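Local coordinates for cytoplasmic protein (Cryptococcus neoformans var. grubii serotype A, PDB 7LPO) that probably hydrolyses steryl beta-glucosides, releasing glucose from the sterol, as a fungal sterylglucosidase of glycoside hydrolase family 5, at residues 457-465 with 523-531. Numbering follows the deposited sequence. Where two conformers were deposited one is given.
Sequences LTLMTKHWN and GIPYDMDDK
Pro525 lays the CG-CD edge of its ring against the last turn of helix 456-461, with CG 3.5 Å from Thr458 O and CD facing the methyl of Thr458. That methyl, CG2, stands anti to the backbone N and also meets Met528 CE at 3.7 Å, while OG1 hydrogen-bonds to Asp455. The extended Met528 side chain runs along the backbone of Lys462 and His463, CB and CG against Lys462 O, and brings its methyl to Trp464 CB.

Where the helix ends, Lys462 takes up positive phi, and its carbonyl receives a weak hydrogen bond from Asp529 N (3.3 Å) beside a CA-H...O contact from Met528 CA. The lysine chain crosses the Asp527 carboxylate at a slant, CD and CE against its oxygens, and forms a salt bridge from NZ to the syn lone pair of OD2 (3.1 Å); NZ also donates to Gly587 O, its stronger partner. In one of two His463 conformers, the Asp529 carboxylate stands nearly perpendicular to the ring, with OD1 2.9 Å from ND1. A water that accepts from Trp464 N and donates to Asp529 OD2 (2.9 Å) lies, in that conformer, over one imidazole face.

Leu459 flanks Pro525, its side chain about 4 Å (nearest atoms) from a bound Tris, probably from the crystallisation liquor. The two segments follow strands 447-449 and 518-522, joining beta-alpha loops at the C-terminal, catalytic face of a family 5 TIM barrel.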
# COMPACT_ATOMS: atom_id res chain seq x y z
N LEU A 457 6.11 14.90 -1.33
CA LEU A 457 7.33 15.69 -1.40
C LEU A 457 8.45 15.02 -0.61
O LEU A 457 9.59 14.92 -1.08
CB LEU A 457 7.07 17.10 -0.87
CG LEU A 457 8.34 17.97 -0.79
CD1 LEU A 457 8.85 18.25 -2.20
CD2 LEU A 457 8.11 19.27 -0.05
N THR A 458 8.15 14.58 0.61
CA THR A 458 9.16 13.93 1.43
C THR A 458 9.60 12.61 0.81
O THR A 458 10.80 12.31 0.74
CB THR A 458 8.61 13.72 2.84
OG1 THR A 458 8.22 14.99 3.39
CG2 THR A 458 9.65 13.08 3.73
N LEU A 459 8.63 11.82 0.34
CA LEU A 459 8.95 10.52 -0.26
C LEU A 459 9.86 10.68 -1.46
O LEU A 459 10.87 9.98 -1.58
CB LEU A 459 7.65 9.83 -0.65
CG LEU A 459 7.70 8.36 -1.05
CD1 LEU A 459 8.15 7.52 0.11
CD2 LEU A 459 6.32 7.93 -1.53
N MET A 460 9.54 11.61 -2.37
CA MET A 460 10.29 11.69 -3.62
C MET A 460 11.65 12.34 -3.44
O MET A 460 12.62 11.96 -4.11
CB MET A 460 9.49 12.45 -4.67
CG MET A 460 8.08 11.92 -4.88
SD MET A 460 8.02 10.20 -5.48
CE MET A 460 8.86 10.36 -7.03
N THR A 461 11.76 13.35 -2.58
CA THR A 461 13.02 14.07 -2.40
C THR A 461 13.89 13.44 -1.33
O THR A 461 15.06 13.85 -1.19
CB THR A 461 12.76 15.53 -2.05
OG1 THR A 461 12.11 15.60 -0.77
CG2 THR A 461 11.87 16.19 -3.10
N LYS A 462 13.36 12.47 -0.57
CA LYS A 462 14.06 11.87 0.57
C LYS A 462 14.73 12.96 1.44
O LYS A 462 15.89 12.86 1.82
CB LYS A 462 15.08 10.82 0.08
CG LYS A 462 14.38 9.74 -0.76
CD LYS A 462 15.31 8.64 -1.19
CE LYS A 462 14.50 7.42 -1.63
NZ LYS A 462 15.38 6.37 -2.19
N HIS A 463 13.93 13.97 1.74
CA HIS A 463 14.36 15.10 2.56
C HIS A 463 13.12 15.62 3.28
O HIS A 463 12.04 15.71 2.69
CB HIS A 463 14.99 16.20 1.69
CG HIS A 463 15.67 17.28 2.48
ND1 HIS A 463 17.03 17.30 2.69
CD2 HIS A 463 15.18 18.38 3.09
CE1 HIS A 463 17.34 18.36 3.42
NE2 HIS A 463 16.24 19.03 3.67
N TRP A 464 13.28 15.95 4.56
CA TRP A 464 12.24 16.65 5.30
C TRP A 464 12.44 18.13 5.01
O TRP A 464 13.35 18.76 5.55
CB TRP A 464 12.31 16.37 6.79
CG TRP A 464 11.29 17.14 7.55
CD1 TRP A 464 11.52 18.04 8.55
CD2 TRP A 464 9.86 17.10 7.38
NE1 TRP A 464 10.33 18.56 9.02
CE2 TRP A 464 9.30 18.00 8.32
CE3 TRP A 464 9.00 16.40 6.53
CZ2 TRP A 464 7.93 18.20 8.44
CZ3 TRP A 464 7.64 16.60 6.64
CH2 TRP A 464 7.11 17.49 7.59
N ASN A 465 11.60 18.69 4.14
CA ASN A 465 11.76 20.07 3.70
C ASN A 465 11.12 21.06 4.67
O ASN A 465 10.16 20.74 5.37
CB ASN A 465 11.14 20.24 2.32
CG ASN A 465 11.79 19.35 1.29
OD1 ASN A 465 11.25 18.32 0.88
ND2 ASN A 465 12.98 19.75 0.88
N GLY A 523 3.70 6.41 5.33
CA GLY A 523 5.06 6.28 5.83
C GLY A 523 5.99 7.33 5.25
O GLY A 523 5.58 8.19 4.46
N ILE A 524 7.26 7.23 5.64
CA ILE A 524 8.29 8.19 5.24
C ILE A 524 9.59 7.45 4.96
O ILE A 524 9.80 6.33 5.45
CB ILE A 524 8.55 9.28 6.31
CG1 ILE A 524 8.95 8.64 7.64
CG2 ILE A 524 7.30 10.14 6.53
CD1 ILE A 524 10.44 8.67 7.94
N PRO A 525 10.48 8.06 4.18
CA PRO A 525 11.79 7.43 3.90
C PRO A 525 12.82 7.71 4.98
O PRO A 525 12.99 8.85 5.42
CB PRO A 525 12.21 8.06 2.57
CG PRO A 525 11.58 9.46 2.63
CD PRO A 525 10.26 9.27 3.37
N TYR A 526 13.53 6.67 5.39
CA TYR A 526 14.56 6.78 6.41
C TYR A 526 15.94 7.05 5.83
O TYR A 526 16.83 7.51 6.57
CB TYR A 526 14.59 5.51 7.27
CG TYR A 526 13.49 5.49 8.31
CD1 TYR A 526 13.66 6.09 9.54
CD2 TYR A 526 12.27 4.88 8.05
CE1 TYR A 526 12.66 6.08 10.49
CE2 TYR A 526 11.26 4.87 9.00
CZ TYR A 526 11.47 5.48 10.22
OH TYR A 526 10.50 5.45 11.17
N ASP A 527 16.15 6.79 4.54
CA ASP A 527 17.44 7.04 3.90
C ASP A 527 17.59 8.49 3.45
O ASP A 527 18.13 8.76 2.37
CB ASP A 527 17.64 6.09 2.72
CG ASP A 527 16.50 6.14 1.70
OD1 ASP A 527 15.35 6.44 2.08
OD2 ASP A 527 16.76 5.85 0.51
N MET A 528 17.13 9.43 4.27
CA MET A 528 17.21 10.84 3.94
C MET A 528 18.64 11.34 3.96
O MET A 528 19.50 10.80 4.66
CB MET A 528 16.42 11.68 4.94
CG MET A 528 14.98 11.35 5.03
SD MET A 528 14.25 12.42 6.25
CE MET A 528 12.51 12.14 5.89
N ASP A 529 18.89 12.41 3.20
CA ASP A 529 20.13 13.19 3.31
C ASP A 529 21.35 12.34 2.97
O ASP A 529 22.38 12.40 3.65
CB ASP A 529 20.26 13.78 4.72
CG ASP A 529 19.10 14.71 5.07
OD1 ASP A 529 18.79 15.60 4.26
OD2 ASP A 529 18.50 14.53 6.15
N ASP A 530 21.23 11.55 1.91
CA ASP A 530 22.31 10.68 1.47
C ASP A 530 22.75 9.75 2.60
O ASP A 530 23.93 9.42 2.74
CB ASP A 530 23.50 11.50 0.95
CG ASP A 530 23.12 12.38 -0.23
OD1 ASP A 530 22.33 11.93 -1.09
OD2 ASP A 530 23.61 13.53 -0.30
N LYS A 531 21.78 9.32 3.41
CA LYS A 531 21.99 8.32 4.45
C LYS A 531 22.92 8.85 5.55
O LYS A 531 23.71 8.09 6.13
CB LYS A 531 22.53 7.03 3.85
CG LYS A 531 21.66 6.46 2.73
CD LYS A 531 22.16 5.09 2.28
CE LYS A 531 21.25 4.48 1.22
NZ LYS A 531 21.72 3.09 0.85
O HOH W 1 16.03 16.01 5.80